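Local coordinates for peptidoglycan glycosyltransferase (Burkholderia ambifaria, PDB 5UY7), which is a penicillin-binding protein, modelled here over its transpeptidase domain, which has the fold of the beta-lactamase clan, at residues A[437-449]-A[454-466]. Sequence-based numbering, arbitrary orientation. Where two conformers were deposited one is given.
Sequences MLETVVAPGGTSP and PGYRVGGKSGTAY. With SO4 (sulfate ion), chain B.
Glu439 and Arg457 meet side-on, carboxylate against guanidinium, in a two-pronged salt bridge. NH2 of Arg457 reaches the syn lone pair of Glu439 OE2 at 2.7 Å in an almost straight bond, while Arg457 NE binds Glu439 OE1 at 2.9 Å from 29° out of the carboxylate plane. The two planes lie 27° apart, nearly coplanar, and the paired bonds should restrain the rotation of both groups. A bend about CG-CD (chi3 54°) brings NE of the arginine round to the glutamate side; NH1 forms a salt bridge with a different sulfate ion from that at Ser462.

Beyond this clasp the helix end lies close on the strand, the axes 5.6 Å apart. Val458 O receives a CA-H...O contact from Glu439 CA, and the CG2 methyls of Val442 and Val458 touch at 4.1 Å. At Gly459, with no side chain in the way, Leu438 O rests 3.3 Å from Gly459 CA. The Val441 methyls straddle Gly460 O, a buried carbonyl without a polar partner. Lys461 runs at about a right angle to Leu438 and Val441, its CG against Leu438 CD2 and its CD against Val441 CG2. Bends at chi2 and chi3 let NZ bond Ser324, and waters link NZ to Thr447 OG1 and Ser448 OG. Ser462 OG, modelled in two conformers, donates in one of them to sulfate O1 (3.0 Å), an anion also bound by Ser270.

Lys461, Ser462 and Gly463 match the K(T/S)G motif and, with Ser270, Lys273 and Ser324, probably outline the family's active site. Strand 459-466 edges the five-stranded antiparallel sheet, beside strand 477-485. Helix 428-442 packs on it, with Met437 and Val441 against helix 317-323, and Pro274 of helix 273-282 touches both Leu438 and Lys461.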
loop_
_atom_site.group_PDB
_atom_site.type_symbol
_atom_site.label_atom_id
_atom_site.label_comp_id
_atom_site.label_asym_id
_atom_site.label_seq_id
_atom_site.Cartn_x
_atom_site.Cartn_y
_atom_site.Cartn_z
ATOM N N MET A 437 -9.883 8.357 -3.176
ATOM C CA MET A 437 -9.351 8.742 -1.871
ATOM C C MET A 437 -7.827 8.722 -1.864
ATOM O O MET A 437 -7.194 9.580 -1.239
ATOM C CB MET A 437 -9.904 7.815 -0.790
ATOM C CG MET A 437 -11.418 7.890 -0.662
ATOM S SD MET A 437 -11.952 6.635 0.515
ATOM C CE MET A 437 -13.739 6.832 0.427
ATOM N N LEU A 438 -7.222 7.748 -2.543
ATOM C CA LEU A 438 -5.759 7.667 -2.545
ATOM C C LEU A 438 -5.125 8.881 -3.218
ATOM O O LEU A 438 -4.016 9.278 -2.849
ATOM C CB LEU A 438 -5.295 6.387 -3.239
ATOM C CG LEU A 438 -5.536 5.072 -2.494
ATOM C CD1 LEU A 438 -5.045 3.919 -3.359
ATOM C CD2 LEU A 438 -4.848 5.039 -1.120
ATOM N N GLU A 439 -5.798 9.471 -4.210
ATOM C CA GLU A 439 -5.274 10.694 -4.816
ATOM C C GLU A 439 -5.191 11.829 -3.806
ATOM O O GLU A 439 -4.295 12.681 -3.902
ATOM C CB GLU A 439 -6.146 11.146 -5.988
ATOM C CG GLU A 439 -6.121 10.253 -7.187
ATOM C CD GLU A 439 -6.804 10.900 -8.393
ATOM O OE1 GLU A 439 -6.343 11.968 -8.845
ATOM O OE2 GLU A 439 -7.825 10.349 -8.843
ATOM N N THR A 440 -6.135 11.891 -2.851
ATOM C CA THR A 440 -6.117 13.006 -1.906
ATOM C C THR A 440 -4.923 12.935 -0.967
ATOM O O THR A 440 -4.555 13.955 -0.374
ATOM C CB THR A 440 -7.417 13.079 -1.083
ATOM O OG1 THR A 440 -7.470 12.013 -0.117
ATOM C CG2 THR A 440 -8.651 13.029 -2.000
ATOM N N VAL A 441 -4.296 11.762 -0.849
ATOM C CA VAL A 441 -3.163 11.582 0.057
ATOM C C VAL A 441 -1.983 12.448 -0.369
ATOM O O VAL A 441 -1.237 12.960 0.473
ATOM C CB VAL A 441 -2.769 10.093 0.108
ATOM C CG1 VAL A 441 -1.469 9.913 0.882
ATOM C CG2 VAL A 441 -3.893 9.253 0.714
ATOM N N VAL A 442 -1.784 12.614 -1.679
ATOM C CA VAL A 442 -0.614 13.325 -2.189
ATOM C C VAL A 442 -0.937 14.753 -2.615
ATOM O O VAL A 442 -0.012 15.510 -2.956
ATOM C CB VAL A 442 0.040 12.559 -3.361
ATOM C CG1 VAL A 442 0.364 11.137 -2.939
ATOM C CG2 VAL A 442 -0.863 12.594 -4.593
ATOM N N ALA A 443 -2.223 15.143 -2.619
ATOM C CA ALA A 443 -2.673 16.490 -2.926
ATOM C C ALA A 443 -2.606 17.365 -1.682
ATOM O O ALA A 443 -2.504 16.858 -0.561
ATOM C CB ALA A 443 -4.105 16.442 -3.459
ATOM N N PRO A 444 -2.657 18.692 -1.835
ATOM C CA PRO A 444 -2.744 19.553 -0.652
ATOM C C PRO A 444 -3.889 19.110 0.246
ATOM O O PRO A 444 -4.976 18.773 -0.228
ATOM C CB PRO A 444 -2.992 20.945 -1.245
ATOM C CG PRO A 444 -2.364 20.878 -2.602
ATOM C CD PRO A 444 -2.584 19.474 -3.085
ATOM N N GLY A 445 -3.630 19.109 1.553
ATOM C CA GLY A 445 -4.550 18.579 2.532
ATOM C C GLY A 445 -4.282 17.138 2.917
ATOM O O GLY A 445 -4.748 16.695 3.976
ATOM N N GLY A 446 -3.545 16.398 2.083
ATOM C CA GLY A 446 -3.164 15.038 2.410
ATOM C C GLY A 446 -1.828 15.009 3.135
ATOM O O GLY A 446 -1.148 16.023 3.255
ATOM N N THR A 447 -1.447 13.821 3.605
ATOM C CA THR A 447 -0.289 13.719 4.482
ATOM C C THR A 447 1.002 13.340 3.769
ATOM O O THR A 447 2.058 13.344 4.413
ATOM C CB THR A 447 -0.547 12.709 5.605
ATOM O OG1 THR A 447 -0.857 11.437 5.035
ATOM C CG2 THR A 447 -1.695 13.176 6.499
ATOM N N SER A 448 0.960 13.036 2.472
ATOM C CA SER A 448 2.147 12.583 1.739
ATOM C C SER A 448 2.343 13.379 0.455
ATOM O O SER A 448 2.415 12.814 -0.640
ATOM C CB SER A 448 2.038 11.088 1.439
ATOM O OG SER A 448 1.957 10.349 2.652
ATOM N N PRO A 449 2.484 14.703 0.552
ATOM C CA PRO A 449 2.657 15.495 -0.674
ATOM C C PRO A 449 3.965 15.209 -1.394
ATOM O O PRO A 449 4.058 15.460 -2.607
ATOM C CB PRO A 449 2.602 16.941 -0.162
ATOM C CG PRO A 449 3.121 16.846 1.232
ATOM C CD PRO A 449 2.595 15.538 1.763
ATOM N N PRO A 454 4.777 15.159 -10.553
ATOM C CA PRO A 454 4.432 16.259 -11.464
ATOM C C PRO A 454 3.975 15.736 -12.819
ATOM O O PRO A 454 4.651 14.914 -13.452
ATOM C CB PRO A 454 5.741 17.051 -11.567
ATOM C CG PRO A 454 6.440 16.763 -10.252
ATOM C CD PRO A 454 6.104 15.331 -9.936
ATOM N N GLY A 455 2.795 16.194 -13.244
ATOM C CA GLY A 455 2.242 15.821 -14.529
ATOM C C GLY A 455 1.293 14.638 -14.521
ATOM O O GLY A 455 0.649 14.382 -15.547
ATOM N N TYR A 456 1.189 13.903 -13.418
ATOM C CA TYR A 456 0.388 12.683 -13.401
ATOM C C TYR A 456 -0.456 12.612 -12.144
ATOM O O TYR A 456 0.048 12.833 -11.040
ATOM C CB TYR A 456 1.279 11.437 -13.472
ATOM C CG TYR A 456 2.015 11.322 -14.775
ATOM C CD1 TYR A 456 1.418 10.716 -15.873
ATOM C CD2 TYR A 456 3.294 11.845 -14.923
ATOM C CE1 TYR A 456 2.076 10.616 -17.068
ATOM C CE2 TYR A 456 3.968 11.757 -16.131
ATOM C CZ TYR A 456 3.352 11.134 -17.200
ATOM O OH TYR A 456 4.011 11.030 -18.401
ATOM N N ARG A 457 -1.724 12.252 -12.311
ATOM C CA ARG A 457 -2.531 11.874 -11.163
ATOM C C ARG A 457 -2.060 10.537 -10.619
ATOM O O ARG A 457 -2.013 9.550 -11.358
ATOM C CB ARG A 457 -3.999 11.788 -11.564
ATOM C CG ARG A 457 -4.567 13.142 -11.963
ATOM C CD ARG A 457 -5.934 12.985 -12.590
ATOM N NE ARG A 457 -6.844 12.239 -11.723
ATOM C CZ ARG A 457 -8.057 11.852 -12.104
ATOM N NH1 ARG A 457 -8.497 12.149 -13.317
ATOM N NH2 ARG A 457 -8.824 11.151 -11.265
ATOM N N VAL A 458 -1.717 10.502 -9.328
ATOM C CA VAL A 458 -1.267 9.284 -8.660
ATOM C C VAL A 458 -1.930 9.210 -7.291
ATOM O O VAL A 458 -2.542 10.167 -6.817
ATOM C CB VAL A 458 0.269 9.215 -8.512
ATOM C CG1 VAL A 458 0.960 9.401 -9.867
ATOM C CG2 VAL A 458 0.752 10.236 -7.473
ATOM N N GLY A 459 -1.798 8.052 -6.648
ATOM C CA GLY A 459 -2.263 7.930 -5.277
ATOM C C GLY A 459 -1.587 6.751 -4.622
ATOM O O GLY A 459 -1.102 5.837 -5.296
ATOM N N GLY A 460 -1.564 6.778 -3.295
ATOM C CA GLY A 460 -0.933 5.708 -2.545
ATOM C C GLY A 460 -0.908 6.045 -1.068
ATOM O O GLY A 460 -1.523 7.019 -0.626
ATOM N N LYS A 461 -0.173 5.225 -0.316
ATOM C CA LYS A 461 -0.079 5.397 1.128
ATOM C C LYS A 461 1.329 5.134 1.627
ATOM O O LYS A 461 1.992 4.187 1.187
ATOM C CB LYS A 461 -1.019 4.444 1.881
ATOM C CG LYS A 461 -2.405 4.957 2.102
ATOM C CD LYS A 461 -2.434 6.241 2.906
ATOM C CE LYS A 461 -2.187 6.015 4.377
ATOM N NZ LYS A 461 -2.043 7.318 5.056
ATOM N N SER A 462 1.748 5.955 2.583
ATOM C CA SER A 462 2.975 5.734 3.329
ATOM C C SER A 462 2.683 4.927 4.588
ATOM O O SER A 462 1.558 4.909 5.099
ATOM C CB SER A 462 3.621 7.066 3.716
ATOM O OG SER A 462 2.832 7.744 4.676
ATOM N N GLY A 463 3.714 4.252 5.078
ATOM C CA GLY A 463 3.626 3.535 6.340
ATOM C C GLY A 463 4.996 3.473 6.972
ATOM O O GLY A 463 6.017 3.490 6.278
ATOM N N THR A 464 5.022 3.412 8.305
ATOM C CA THR A 464 6.279 3.332 9.037
ATOM C C THR A 464 6.230 2.175 10.023
ATOM O O THR A 464 5.231 1.982 10.720
ATOM C CB THR A 464 6.577 4.635 9.789
ATOM O OG1 THR A 464 5.570 4.853 10.782
ATOM C CG2 THR A 464 6.594 5.812 8.836
ATOM N N ALA A 465 7.313 1.407 10.083
ATOM C CA ALA A 465 7.452 0.325 11.047
ATOM C C ALA A 465 8.682 0.587 11.902
ATOM O O ALA A 465 9.773 0.798 11.370
ATOM C CB ALA A 465 7.571 -1.031 10.346
ATOM N N TYR A 466 8.509 0.574 13.215
ATOM C CA TYR A 466 9.616 0.835 14.122
ATOM C C TYR A 466 10.245 -0.475 14.574
ATOM O O TYR A 466 9.575 -1.507 14.676
ATOM C CB TYR A 466 9.142 1.657 15.322
ATOM C CG TYR A 466 8.553 2.987 14.907
ATOM C CD1 TYR A 466 7.204 3.103 14.588
ATOM C CD2 TYR A 466 9.349 4.120 14.807
ATOM C CE1 TYR A 466 6.663 4.311 14.194
ATOM C CE2 TYR A 466 8.818 5.333 14.415
ATOM C CZ TYR A 466 7.474 5.423 14.109
ATOM O OH TYR A 466 6.939 6.629 13.718
HETATM S S SO4 B . 2.879 7.207 8.562
HETATM O O1 SO4 B . 3.619 6.799 7.364
HETATM O O2 SO4 B . 2.116 8.417 8.282
HETATM O O3 SO4 B . 3.843 7.470 9.628
HETATM O O4 SO4 B . 1.962 6.173 9.026
HETATM O O HOH W 1 -2.785 9.884 4.076
HETATM O O HOH W 2 3.812 10.419 4.391
HETATM O O HOH W 3 0.854 9.845 6.424
HETATM O O HOH W 4 0.213 8.418 3.311
#